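PDB 3D6W: methyl-accepting/DNA response regulator from Bacillus cereus, which probably binds DNA through its LytTR domain, the part modelled here, as the output module of a phosphorelay response regulator. Local coordinates for residues V5-T9 against L38-H42; V16-M22 against V33-L38; R60-F65 against V93-Y99; V67-K73 against L85-N89; T82-S86 against F103-F109. All blocks are in the same frame, centred on the assembly; numbering follows the deposited sequence.

Contact 1: V5-T9 against L38-H42; sequences VTLKT and LTGTH
K8 and T41 make a single antiparallel bridge of the hydrogen-bonded kind, their CA atoms 4.9 Å apart. The short strand segments 5-8 and 39-42 run at 102° to each other, consistent with the pairing being confined to this point. K8 N donates to T41 O over 2.8 Å, whereas the return bond from T41 N to K8 O is weak at 3.3 Å. Beside the bridge, L7 lies against bare backbone, its CD1 3.3 Å from G40 N, where glycine has no side chain. The contact thus lays the two-stranded sheet of 4-8 and 13-17 across edge strand 39-42 of the five-stranded sheet, one junction of the layered LytTR beta sandwich. T9 CG2 meets L38 CD2 at 3.6 Å, the two side chains crossing at about a right angle, while K8 and T41 run alongside each other. H42 turns CG anti to its own N (chi1 -159°), carrying CD2 to 3.1 Å from T6 O and near V5 CG1. A water in the imidazole plane, 2.8 Å from H42 NE2, accepts from T6 N. The other ring nitrogen, ND1, is hydrogen-bonded to Y44 N, and T6 OG1 to L107 O of the second subunit.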
# COMPACT_ATOMS: atom_id res chain seq x y z
N VAL A 5 15.02 5.57 -5.69
CA VAL A 5 16.10 5.87 -6.64
C VAL A 5 16.79 7.16 -6.17
O VAL A 5 16.12 8.14 -5.84
CB VAL A 5 15.59 6.12 -8.07
CG1 VAL A 5 16.73 5.81 -9.09
CG2 VAL A 5 14.36 5.30 -8.37
N THR A 6 18.13 7.13 -6.12
CA THR A 6 18.93 8.29 -5.69
C THR A 6 19.35 9.03 -6.94
O THR A 6 20.09 8.51 -7.77
CB THR A 6 20.09 7.90 -4.78
OG1 THR A 6 19.59 7.09 -3.70
CG2 THR A 6 20.75 9.13 -4.18
N LEU A 7 18.76 10.22 -7.12
CA LEU A 7 19.13 11.14 -8.19
C LEU A 7 20.29 12.03 -7.73
O LEU A 7 20.31 12.52 -6.60
CB LEU A 7 17.96 12.05 -8.59
CG LEU A 7 16.52 11.59 -8.73
CD1 LEU A 7 15.81 12.40 -9.79
CD2 LEU A 7 16.42 10.13 -9.04
N LYS A 8 21.23 12.28 -8.63
CA LYS A 8 22.33 13.22 -8.37
C LYS A 8 21.86 14.62 -8.71
O LYS A 8 21.41 14.85 -9.84
CB LYS A 8 23.53 12.85 -9.22
CG LYS A 8 24.65 13.86 -9.26
CD LYS A 8 25.91 13.21 -9.77
CE LYS A 8 27.13 14.02 -9.36
NZ LYS A 8 28.35 13.19 -9.50
N THR A 9 21.89 15.51 -7.71
CA THR A 9 21.72 16.96 -7.93
C THR A 9 23.06 17.68 -7.89
O THR A 9 24.11 17.07 -7.68
CB THR A 9 20.78 17.62 -6.92
OG1 THR A 9 20.73 16.83 -5.74
CG2 THR A 9 19.35 17.76 -7.52
N LEU A 38 11.54 16.80 -9.06
CA LEU A 38 12.90 17.09 -9.53
C LEU A 38 13.43 16.07 -10.54
O LEU A 38 12.82 15.03 -10.77
CB LEU A 38 13.89 17.34 -8.37
CG LEU A 38 14.56 16.32 -7.42
CD1 LEU A 38 13.92 14.95 -7.47
CD2 LEU A 38 16.07 16.23 -7.68
N THR A 39 14.54 16.44 -11.17
CA THR A 39 15.21 15.62 -12.13
C THR A 39 16.66 15.49 -11.78
O THR A 39 17.26 16.36 -11.22
CB THR A 39 15.00 16.12 -13.57
OG1 THR A 39 13.59 16.10 -13.82
CG2 THR A 39 15.70 15.15 -14.59
N GLY A 40 17.22 14.35 -12.09
CA GLY A 40 18.57 14.10 -11.67
C GLY A 40 19.13 12.94 -12.43
O GLY A 40 18.46 12.30 -13.21
N THR A 41 20.39 12.69 -12.17
CA THR A 41 21.20 11.81 -12.95
C THR A 41 21.36 10.51 -12.12
O THR A 41 21.32 10.53 -10.87
CB THR A 41 22.51 12.56 -13.25
OG1 THR A 41 22.45 13.06 -14.59
CG2 THR A 41 23.74 11.72 -13.04
N HIS A 42 21.45 9.39 -12.82
CA HIS A 42 21.73 8.13 -12.21
C HIS A 42 22.76 7.41 -13.04
O HIS A 42 22.77 7.54 -14.26
CB HIS A 42 20.48 7.25 -12.08
CG HIS A 42 20.63 6.19 -11.04
ND1 HIS A 42 21.41 5.07 -11.22
CD2 HIS A 42 20.18 6.12 -9.76
CE1 HIS A 42 21.41 4.34 -10.12
NE2 HIS A 42 20.67 4.96 -9.22
O HOH W 1 19.27 4.50 -6.79

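Contact 2: V16-M22 against V33-L38; sequences VPFSKVM and VNAEEL
V21 and A35 face each other as a non-hydrogen-bonded antiparallel pair, CA to CA 4.2 Å, in the beta hairpin of strands 21-27 and 30-35, and both side chains point to the same face of the sheet. V16 packs on A35 from that side, CG1 to CB 3.5 Å, while its CG2 branch passes L38 CD1 with the two side chains sliding by in opposite directions. V21 and V33 cross obliquely, CG1 to CG1 at 3.7 Å. The 3-10 turn 18-20 links strand 13-17 to the hairpin, and its K20 O accepts from E36 N at 2.9 Å; next to it M22 N donates to N34 O at 2.8 Å. Toward solvent, K20 and E36 cross at about a right angle, the bent lysine chain setting its CD against the carboxylate. K20 NZ to E36 OE1 is a long salt bridge of 3.7 Å, and the E37 carboxylate stays beyond pairing distance. Selenomethionine M22 runs past E36, its SE 3.8 Å from E36 CA. A bend in its last torsion (chi3 -58°) then folds M22 CE back to 3.2 Å from A35 O.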
# COMPACT_ATOMS: atom_id res chain seq x y z
N VAL A 16 14.36 9.37 -3.99
CA VAL A 16 12.99 9.55 -4.48
C VAL A 16 12.32 8.15 -4.47
O VAL A 16 12.93 7.20 -4.92
CB VAL A 16 13.02 10.16 -5.91
CG1 VAL A 16 11.61 10.40 -6.46
CG2 VAL A 16 13.81 11.43 -5.91
N PRO A 17 11.11 8.01 -3.93
CA PRO A 17 10.42 6.73 -4.01
C PRO A 17 10.08 6.38 -5.44
O PRO A 17 9.82 7.28 -6.24
CB PRO A 17 9.09 6.97 -3.25
CG PRO A 17 9.16 8.26 -2.67
CD PRO A 17 10.30 9.03 -3.25
N PHE A 18 10.05 5.11 -5.77
CA PHE A 18 9.68 4.67 -7.12
C PHE A 18 8.36 5.28 -7.57
O PHE A 18 8.19 5.62 -8.73
CB PHE A 18 9.60 3.14 -7.22
CG PHE A 18 10.95 2.44 -7.16
CD1 PHE A 18 12.15 3.12 -7.40
CD2 PHE A 18 11.00 1.09 -6.91
CE1 PHE A 18 13.37 2.47 -7.35
CE2 PHE A 18 12.23 0.43 -6.86
CZ PHE A 18 13.41 1.13 -7.07
N SER A 19 7.44 5.42 -6.62
CA SER A 19 6.10 5.93 -6.88
C SER A 19 6.08 7.37 -7.44
O SER A 19 5.13 7.76 -8.10
CB SER A 19 5.27 5.82 -5.58
OG SER A 19 5.58 6.87 -4.66
N LYS A 20 7.14 8.14 -7.18
CA LYS A 20 7.27 9.49 -7.61
C LYS A 20 8.10 9.64 -8.88
O LYS A 20 8.23 10.74 -9.44
CB LYS A 20 7.90 10.32 -6.49
CG LYS A 20 7.15 10.26 -5.17
CD LYS A 20 6.36 11.51 -4.86
CE LYS A 20 7.13 12.44 -3.85
NZ LYS A 20 7.13 13.95 -4.25
N VAL A 21 8.65 8.54 -9.37
CA VAL A 21 9.36 8.56 -10.68
C VAL A 21 8.33 8.47 -11.82
O VAL A 21 7.54 7.50 -11.87
CB VAL A 21 10.40 7.41 -10.78
CG1 VAL A 21 11.19 7.47 -12.13
CG2 VAL A 21 11.32 7.44 -9.54
N MSE A 22 8.35 9.47 -12.70
CA MSE A 22 7.43 9.57 -13.81
C MSE A 22 7.94 8.82 -15.05
O MSE A 22 7.20 8.11 -15.72
CB MSE A 22 7.19 11.05 -14.15
CG MSE A 22 6.64 11.85 -13.02
SE MSE A 22 6.24 13.72 -13.37
CE MSE A 22 8.05 14.15 -13.92
N VAL A 33 16.61 10.56 -14.38
CA VAL A 33 15.44 10.14 -13.64
C VAL A 33 14.57 11.39 -13.40
O VAL A 33 14.96 12.32 -12.70
CB VAL A 33 15.85 9.44 -12.31
CG1 VAL A 33 14.66 8.74 -11.70
CG2 VAL A 33 16.96 8.43 -12.56
N ASN A 34 13.41 11.40 -14.05
CA ASN A 34 12.41 12.46 -13.96
C ASN A 34 11.31 12.12 -12.93
O ASN A 34 10.40 11.33 -13.21
CB ASN A 34 11.78 12.69 -15.32
CG ASN A 34 12.73 13.36 -16.31
OD1 ASN A 34 13.60 12.72 -16.91
ND2 ASN A 34 12.52 14.67 -16.51
N ALA A 35 11.43 12.73 -11.76
CA ALA A 35 10.51 12.56 -10.64
C ALA A 35 9.57 13.76 -10.58
O ALA A 35 9.77 14.77 -11.26
CB ALA A 35 11.27 12.38 -9.33
N GLU A 36 8.53 13.65 -9.78
CA GLU A 36 7.46 14.64 -9.86
C GLU A 36 7.94 16.07 -9.60
O GLU A 36 7.48 17.01 -10.25
CB GLU A 36 6.35 14.30 -8.87
CG GLU A 36 5.63 13.01 -9.14
CD GLU A 36 4.70 12.67 -8.02
OE1 GLU A 36 4.77 13.33 -6.97
OE2 GLU A 36 3.90 11.75 -8.15
N GLU A 37 8.86 16.20 -8.64
CA GLU A 37 9.35 17.50 -8.19
C GLU A 37 10.79 17.78 -8.58
O GLU A 37 11.23 18.90 -8.38
CB GLU A 37 9.23 17.58 -6.66
CG GLU A 37 7.79 17.66 -6.13
CD GLU A 37 7.72 17.77 -4.58
OE1 GLU A 37 8.80 17.74 -3.90
OE2 GLU A 37 6.58 17.91 -4.04
N LEU A 38 11.54 16.80 -9.06
CA LEU A 38 12.90 17.09 -9.53
C LEU A 38 13.43 16.07 -10.54
O LEU A 38 12.82 15.03 -10.77
CB LEU A 38 13.89 17.34 -8.37
CG LEU A 38 14.56 16.32 -7.42
CD1 LEU A 38 13.92 14.95 -7.47
CD2 LEU A 38 16.07 16.23 -7.68
O HOH W 2 9.91 14.05 -6.20

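Contact 3: R60-F65 against V93-Y99; sequences RCHRSF and VPVSQSY. With FMT (formic acid), chain E.
Y99 lays one face of its ring over H62 N, which sits 3.6 Å above the ring plane and offset toward the rim, with C61 next to it. Beside the ring, C61 O accepts from S96 N over 3.2 Å (146° at the hydrogen), and V95 CA and Y99 CB crowd the same oxygen. At the far end of the ring, Y99 OH sits 3.8 Å above the centre of the R60 guanidinium, the phenol ring and guanidinium planes 32° apart. A second cluster forms where P94 CD lies over the face of F65, 4.2 Å from the ring centroid in a CH-pi contact, with V93 CG1 alongside. These pieces join strands 58-62 and 65-68, the hairpin at one edge of the five-stranded sheet, to edge strand 92-95 of the three-stranded one, two layers of the LytTR sandwich. The next shell fixes the type I turn H62-F65. R60 NH2 donates to R63 O at 3.0 Å, and R60 NE and F65 N reach H62 O from opposite faces of its carbonyl plane; R60 NH1 also forms a salt bridge with E50. S64 N donates to H62 ND1 at 3.1 Å, in the imidazole plane, which pins the ring between F65 and a bound formic acid, probably from the crystallisation liquor. R63 N offers its N-H to formic acid O2 (2.9 Å), and with ND1 occupied as an acceptor, H62 is probably neutral.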
# COMPACT_ATOMS: atom_id res chain seq x y z
N ARG A 60 9.81 -0.14 -20.40
CA ARG A 60 10.55 0.32 -21.56
C ARG A 60 9.64 0.49 -22.78
O ARG A 60 9.06 -0.47 -23.29
CB ARG A 60 11.69 -0.64 -21.90
CG ARG A 60 12.70 -0.05 -22.86
CD ARG A 60 13.72 0.80 -22.15
NE ARG A 60 14.85 1.12 -23.01
CZ ARG A 60 15.96 0.39 -23.15
NH1 ARG A 60 16.16 -0.72 -22.45
NH2 ARG A 60 16.93 0.82 -23.95
N CYS A 61 9.55 1.73 -23.26
CA CYS A 61 8.66 2.07 -24.36
C CYS A 61 9.37 2.67 -25.56
O CYS A 61 8.75 2.98 -26.56
CB CYS A 61 7.58 3.02 -23.86
SG CYS A 61 8.15 4.60 -23.30
N HIS A 62 10.69 2.79 -25.48
CA HIS A 62 11.50 3.47 -26.47
C HIS A 62 12.92 3.15 -26.06
O HIS A 62 13.15 2.95 -24.89
CB HIS A 62 11.22 4.97 -26.35
CG HIS A 62 11.81 5.82 -27.43
ND1 HIS A 62 13.16 6.09 -27.50
CD2 HIS A 62 11.23 6.53 -28.42
CE1 HIS A 62 13.39 6.92 -28.50
NE2 HIS A 62 12.24 7.22 -29.07
N ARG A 63 13.87 3.10 -27.00
CA ARG A 63 15.29 2.83 -26.69
C ARG A 63 15.89 3.82 -25.72
O ARG A 63 16.91 3.55 -25.11
CB ARG A 63 16.16 2.77 -27.98
CG ARG A 63 16.30 4.08 -28.75
CD ARG A 63 17.42 4.05 -29.84
NE ARG A 63 18.12 5.33 -29.74
CZ ARG A 63 19.38 5.51 -29.34
NH1 ARG A 63 20.19 4.49 -29.08
NH2 ARG A 63 19.86 6.73 -29.24
N SER A 64 15.26 4.97 -25.59
CA SER A 64 15.73 6.06 -24.73
C SER A 64 14.82 6.36 -23.51
O SER A 64 15.16 7.24 -22.72
CB SER A 64 15.88 7.33 -25.60
OG SER A 64 17.14 7.34 -26.29
N PHE A 65 13.71 5.63 -23.32
CA PHE A 65 12.74 5.91 -22.24
C PHE A 65 12.23 4.70 -21.53
O PHE A 65 11.86 3.69 -22.16
CB PHE A 65 11.51 6.62 -22.79
CG PHE A 65 11.78 8.00 -23.28
CD1 PHE A 65 12.15 8.22 -24.60
CD2 PHE A 65 11.70 9.09 -22.41
CE1 PHE A 65 12.46 9.56 -25.06
CE2 PHE A 65 11.98 10.39 -22.85
CZ PHE A 65 12.36 10.62 -24.18
N VAL A 93 5.80 11.63 -23.82
CA VAL A 93 6.85 10.62 -23.99
C VAL A 93 6.47 9.78 -25.18
O VAL A 93 5.31 9.36 -25.29
CB VAL A 93 6.98 9.73 -22.71
CG1 VAL A 93 7.98 8.61 -22.95
CG2 VAL A 93 7.36 10.60 -21.47
N PRO A 94 7.42 9.54 -26.10
CA PRO A 94 7.11 8.66 -27.21
C PRO A 94 7.24 7.15 -26.95
O PRO A 94 8.14 6.69 -26.28
CB PRO A 94 8.12 9.11 -28.27
CG PRO A 94 9.28 9.57 -27.52
CD PRO A 94 8.79 10.07 -26.19
N VAL A 95 6.33 6.38 -27.56
CA VAL A 95 6.50 4.95 -27.72
C VAL A 95 6.90 4.74 -29.19
O VAL A 95 6.12 5.04 -30.11
CB VAL A 95 5.20 4.13 -27.36
CG1 VAL A 95 5.51 2.65 -27.31
CG2 VAL A 95 4.58 4.61 -26.04
N SER A 96 8.11 4.25 -29.41
CA SER A 96 8.61 4.10 -30.74
C SER A 96 7.96 2.92 -31.44
O SER A 96 7.39 2.01 -30.80
CB SER A 96 10.12 3.96 -30.72
OG SER A 96 10.58 2.80 -30.07
N GLN A 97 8.02 2.96 -32.76
CA GLN A 97 7.57 1.88 -33.62
C GLN A 97 8.10 0.52 -33.22
O GLN A 97 7.42 -0.47 -33.41
CB GLN A 97 8.00 2.14 -35.06
CG GLN A 97 7.80 0.99 -36.04
CD GLN A 97 7.93 1.48 -37.47
OE1 GLN A 97 7.05 1.28 -38.32
NE2 GLN A 97 9.04 2.18 -37.74
N SER A 98 9.32 0.47 -32.69
CA SER A 98 9.96 -0.78 -32.44
C SER A 98 9.53 -1.38 -31.08
O SER A 98 9.59 -2.61 -30.89
CB SER A 98 11.47 -0.63 -32.62
OG SER A 98 12.17 -0.71 -31.41
N TYR A 99 9.05 -0.53 -30.18
CA TYR A 99 8.48 -0.94 -28.90
C TYR A 99 6.94 -0.95 -28.86
O TYR A 99 6.34 -1.41 -27.88
CB TYR A 99 8.98 -0.00 -27.81
CG TYR A 99 10.38 -0.31 -27.37
CD1 TYR A 99 11.47 0.15 -28.09
CD2 TYR A 99 10.61 -1.11 -26.27
CE1 TYR A 99 12.73 -0.13 -27.68
CE2 TYR A 99 11.85 -1.36 -25.87
CZ TYR A 99 12.91 -0.87 -26.55
OH TYR A 99 14.16 -1.19 -26.14
C FMT E . 13.82 2.71 -30.80
O1 FMT E . 13.29 2.74 -31.94
O2 FMT E . 13.09 2.68 -29.78

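Contact 4: V67-K73 against L85-N89; sequences VNVNHIK and LSMDN. With MG (magnesium ion), chain C.
I72 and D88 belong to a magnesium site of this protein, set at the end of the beta hairpin of strands 72-76 and 83-87. Here the ion is bound by I72 O at 2.6 Å together with two waters; D88 OD2, at 3.7 Å from it, stands outside that direct shell. I72 also pairs with M87 as a non-hydrogen-bonded antiparallel couple, CA to CA 4.6 Å, their side chains diverging. Backbone bonds flank the pair: D88 N reaches H71 O at 3.0 Å, and K73 N reaches S86 O at 2.7 Å. Beneath the site lies an apolar layer linking the hairpin to strand 65-68 of the five-stranded sheet. V67 CG1 and L85 CD1 meet tip to tip at 3.8 Å, and I72 CD1 touches the same leucine methyl. Selenomethionine M87 starts out away from V67-K73, yet bends at both chi2 (-57°) and chi3 (-67°) bring its CE back to 3.6 Å from V67 CG2 and against H71 CB. The chain before I72 is shaped by an Asx turn, N68 OD1 accepting from N70 N, while N68 ND2 and H71 NE2 are hydrogen-bonded to V21 O and S19 O. I72 also packs on P15 of the third subunit. D88 turns OD1 toward the K73 side chain, 3.4 Å from K73 CB.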
# COMPACT_ATOMS: atom_id res chain seq x y z
N VAL A 67 8.98 4.44 -18.89
CA VAL A 67 7.85 5.18 -18.34
C VAL A 67 7.22 4.46 -17.12
O VAL A 67 7.18 3.19 -17.03
CB VAL A 67 6.80 5.52 -19.46
CG1 VAL A 67 5.97 4.31 -19.86
CG2 VAL A 67 5.87 6.70 -19.03
N ASN A 68 6.73 5.25 -16.18
CA ASN A 68 5.86 4.75 -15.08
C ASN A 68 4.42 4.88 -15.53
O ASN A 68 3.91 5.98 -15.65
CB ASN A 68 6.09 5.58 -13.81
CG ASN A 68 5.45 4.98 -12.57
OD1 ASN A 68 4.53 4.22 -12.67
ND2 ASN A 68 5.91 5.39 -11.41
N VAL A 69 3.74 3.75 -15.73
CA VAL A 69 2.36 3.74 -16.22
C VAL A 69 1.42 4.45 -15.25
O VAL A 69 0.32 4.86 -15.64
CB VAL A 69 1.84 2.29 -16.56
CG1 VAL A 69 2.89 1.52 -17.43
CG2 VAL A 69 1.53 1.52 -15.31
N ASN A 70 1.84 4.62 -13.99
CA ASN A 70 0.99 5.31 -13.03
C ASN A 70 0.99 6.81 -13.14
O ASN A 70 0.15 7.48 -12.53
CB ASN A 70 1.35 4.87 -11.61
CG ASN A 70 1.01 3.41 -11.39
OD1 ASN A 70 -0.17 3.01 -11.45
ND2 ASN A 70 2.04 2.59 -11.19
N HIS A 71 1.94 7.35 -13.91
CA HIS A 71 1.94 8.76 -14.25
C HIS A 71 1.46 9.04 -15.64
O HIS A 71 1.43 10.18 -16.04
CB HIS A 71 3.30 9.35 -14.03
CG HIS A 71 3.71 9.30 -12.60
ND1 HIS A 71 3.41 10.31 -11.71
CD2 HIS A 71 4.36 8.35 -11.89
CE1 HIS A 71 3.87 9.98 -10.51
NE2 HIS A 71 4.45 8.80 -10.59
N ILE A 72 1.05 8.02 -16.37
CA ILE A 72 0.45 8.23 -17.70
C ILE A 72 -0.95 8.75 -17.50
O ILE A 72 -1.75 8.14 -16.76
CB ILE A 72 0.40 6.94 -18.58
CG1 ILE A 72 1.81 6.48 -18.96
CG2 ILE A 72 -0.42 7.19 -19.89
CD1 ILE A 72 1.88 5.16 -19.65
N LYS A 73 -1.26 9.85 -18.17
CA LYS A 73 -2.62 10.34 -18.21
C LYS A 73 -3.43 9.70 -19.38
O LYS A 73 -4.53 9.17 -19.15
CB LYS A 73 -2.63 11.86 -18.29
CG LYS A 73 -4.01 12.46 -18.39
CD LYS A 73 -3.96 13.94 -18.11
CE LYS A 73 -4.64 14.74 -19.19
NZ LYS A 73 -6.09 14.89 -18.86
N LEU A 85 2.58 9.41 -25.29
CA LEU A 85 2.03 9.34 -23.94
C LEU A 85 1.92 10.74 -23.39
O LEU A 85 2.86 11.49 -23.32
CB LEU A 85 2.93 8.49 -23.02
CG LEU A 85 3.38 7.13 -23.58
CD1 LEU A 85 4.23 6.34 -22.57
CD2 LEU A 85 2.18 6.35 -24.08
N SER A 86 0.72 11.07 -22.98
CA SER A 86 0.44 12.28 -22.24
C SER A 86 0.64 11.98 -20.77
O SER A 86 -0.07 11.14 -20.22
CB SER A 86 -1.04 12.66 -22.48
OG SER A 86 -1.33 14.00 -22.10
N MSE A 87 1.61 12.65 -20.14
CA MSE A 87 1.87 12.45 -18.74
C MSE A 87 0.99 13.37 -17.88
O MSE A 87 0.45 14.34 -18.40
CB MSE A 87 3.35 12.64 -18.42
CG MSE A 87 4.30 11.86 -19.29
SE MSE A 87 4.05 9.94 -19.31
CE MSE A 87 4.53 9.62 -17.51
N ASP A 88 0.85 13.03 -16.59
CA ASP A 88 0.03 13.76 -15.68
C ASP A 88 0.49 15.20 -15.47
O ASP A 88 -0.34 16.07 -15.26
CB ASP A 88 0.04 13.08 -14.30
CG ASP A 88 -0.97 11.96 -14.17
OD1 ASP A 88 -1.88 11.86 -15.01
OD2 ASP A 88 -0.85 11.18 -13.20
N ASN A 89 1.79 15.46 -15.44
CA ASN A 89 2.31 16.82 -15.31
C ASN A 89 2.36 17.65 -16.63
O ASN A 89 2.97 18.67 -16.68
CB ASN A 89 3.72 16.73 -14.73
CG ASN A 89 4.74 16.26 -15.75
OD1 ASN A 89 4.40 15.77 -16.82
ND2 ASN A 89 5.99 16.40 -15.41
MG MG C . -2.74 8.19 -14.39
O HOH W 3 -4.19 7.59 -16.39
O HOH W 4 -4.89 7.25 -13.40

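Contact 5: T82-S86 against F103-F109; sequences TFLLS and FRKLLGF
F83, F103 and L85 bury the most surface here, and F83 stands in the middle. F109 directs its edge at the F83 face in a T-shaped pair, centroids 5.3 Å apart and planes at 69°, with F109 CE1 3.6 Å from F83 CZ. R104 meets the same ring at its edge through NH1, at 3.8 Å from F83 CZ, and F83 CZ lies over a face of the guanidinium, the ring and guanidinium planes 77° apart. F103 holds CG anti to its backbone N (chi1 -177°), which sends the ring down toward the strand: its CZ lies 3.8 Å from L85 CD2 and its CD2 4.2 Å from F83 CD2. Helix 100-107 thereby covers strand 83-87 of the three-stranded sheet at the C-terminal end of the LytTR domain. The helix ends in a Schellman motif with G108 at C-prime, and this turn brings F109 back over R104. R104 NE then donates to F109 O at 3.0 Å, approaching from above the carbonyl plane. R104 and F109 also pack on W13 of the third subunit.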
# COMPACT_ATOMS: atom_id res chain seq x y z
N THR A 82 3.32 4.36 -34.02
CA THR A 82 3.81 4.79 -32.71
C THR A 82 2.66 5.22 -31.80
O THR A 82 1.51 5.42 -32.26
CB THR A 82 4.73 6.03 -32.84
OG1 THR A 82 3.99 7.06 -33.46
CG2 THR A 82 5.97 5.77 -33.66
N PHE A 83 2.97 5.40 -30.50
CA PHE A 83 2.09 6.11 -29.54
C PHE A 83 2.80 7.31 -28.96
O PHE A 83 4.02 7.43 -29.01
CB PHE A 83 1.62 5.20 -28.39
CG PHE A 83 0.95 3.92 -28.84
CD1 PHE A 83 -0.37 3.93 -29.28
CD2 PHE A 83 1.64 2.70 -28.82
CE1 PHE A 83 -0.99 2.76 -29.70
CE2 PHE A 83 1.02 1.53 -29.22
CZ PHE A 83 -0.30 1.57 -29.67
N LEU A 84 2.01 8.20 -28.41
CA LEU A 84 2.54 9.31 -27.70
C LEU A 84 1.82 9.29 -26.38
O LEU A 84 0.58 9.12 -26.35
CB LEU A 84 2.24 10.59 -28.48
CG LEU A 84 3.00 11.85 -28.20
CD1 LEU A 84 4.49 11.53 -27.94
CD2 LEU A 84 2.75 12.80 -29.42
N LEU A 85 2.58 9.41 -25.29
CA LEU A 85 2.03 9.34 -23.94
C LEU A 85 1.92 10.74 -23.39
O LEU A 85 2.86 11.49 -23.32
CB LEU A 85 2.93 8.49 -23.02
CG LEU A 85 3.38 7.13 -23.58
CD1 LEU A 85 4.23 6.34 -22.57
CD2 LEU A 85 2.18 6.35 -24.08
N SER A 86 0.72 11.07 -22.98
CA SER A 86 0.44 12.28 -22.24
C SER A 86 0.64 11.98 -20.77
O SER A 86 -0.07 11.14 -20.22
CB SER A 86 -1.04 12.66 -22.48
OG SER A 86 -1.33 14.00 -22.10
N PHE A 103 4.72 -2.63 -25.96
CA PHE A 103 4.02 -1.70 -25.09
C PHE A 103 2.53 -2.05 -24.99
O PHE A 103 2.01 -2.22 -23.92
CB PHE A 103 4.24 -0.25 -25.55
CG PHE A 103 3.61 0.78 -24.65
CD1 PHE A 103 4.26 1.21 -23.49
CD2 PHE A 103 2.37 1.30 -24.94
CE1 PHE A 103 3.71 2.15 -22.68
CE2 PHE A 103 1.79 2.25 -24.14
CZ PHE A 103 2.47 2.69 -23.01
N ARG A 104 1.83 -2.15 -26.11
CA ARG A 104 0.38 -2.37 -26.05
C ARG A 104 -0.01 -3.76 -25.54
O ARG A 104 -1.04 -3.92 -24.89
CB ARG A 104 -0.27 -2.08 -27.40
CG ARG A 104 -0.19 -3.19 -28.41
CD ARG A 104 -0.78 -2.80 -29.75
NE ARG A 104 -2.15 -2.33 -29.59
CZ ARG A 104 -2.80 -1.54 -30.44
NH1 ARG A 104 -2.23 -1.08 -31.55
NH2 ARG A 104 -4.03 -1.16 -30.16
N LYS A 105 0.83 -4.75 -25.83
CA LYS A 105 0.63 -6.12 -25.32
C LYS A 105 0.67 -6.17 -23.77
O LYS A 105 -0.21 -6.73 -23.14
CB LYS A 105 1.65 -7.10 -25.92
CG LYS A 105 1.14 -7.90 -27.13
CD LYS A 105 2.33 -8.55 -27.94
CE LYS A 105 1.92 -9.72 -28.94
NZ LYS A 105 1.97 -11.16 -28.35
N LEU A 106 1.71 -5.57 -23.20
CA LEU A 106 1.89 -5.50 -21.77
C LEU A 106 0.81 -4.72 -21.08
O LEU A 106 0.48 -5.01 -19.93
CB LEU A 106 3.28 -4.93 -21.40
CG LEU A 106 4.26 -6.07 -21.11
CD1 LEU A 106 4.23 -7.18 -22.20
CD2 LEU A 106 5.68 -5.59 -20.90
N LEU A 107 0.27 -3.71 -21.75
CA LEU A 107 -0.75 -2.85 -21.17
C LEU A 107 -2.17 -3.34 -21.52
O LEU A 107 -3.15 -2.84 -20.99
CB LEU A 107 -0.53 -1.38 -21.59
CG LEU A 107 0.34 -0.56 -20.63
CD1 LEU A 107 1.83 -0.75 -20.85
CD2 LEU A 107 0.02 0.89 -20.76
N GLY A 108 -2.27 -4.30 -22.42
CA GLY A 108 -3.51 -4.97 -22.71
C GLY A 108 -4.52 -4.25 -23.58
O GLY A 108 -5.72 -4.44 -23.33
N PHE A 109 -4.08 -3.49 -24.61
CA PHE A 109 -5.01 -2.77 -25.52
C PHE A 109 -4.77 -2.93 -27.02
O PHE A 109 -3.78 -3.57 -27.40
CB PHE A 109 -5.06 -1.30 -25.15
CG PHE A 109 -3.80 -0.54 -25.44
CD1 PHE A 109 -3.63 0.11 -26.63
CD2 PHE A 109 -2.81 -0.44 -24.49
CE1 PHE A 109 -2.50 0.82 -26.88
CE2 PHE A 109 -1.67 0.27 -24.75
CZ PHE A 109 -1.52 0.91 -25.93

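Overall arrangement
Contacts 1 and 2 lie at one end of the domain, contacts 3, 4 and 5 toward the other. Along the chain contact 2 falls between the segments of contact 1 and contact 4 between those of contact 3, while the segments of contacts 3 and 5 alternate. Contacts 1 and 2 have centres 9 Å apart and share L38; both link the two-stranded and five-stranded sheets. Contact 4, 12 Å from contact 2 between centres, adjoins it where strands 21-27 and 65-68 pair. Contacts 3, 4 and 5 all use the three-stranded sheet, 4 and 5 sharing strand 83-87. Contacts 1 and 5 lie farthest apart, about 26 Å between centres, yet T6 and L107 bond between subunits, so the two ends meet in the assembly.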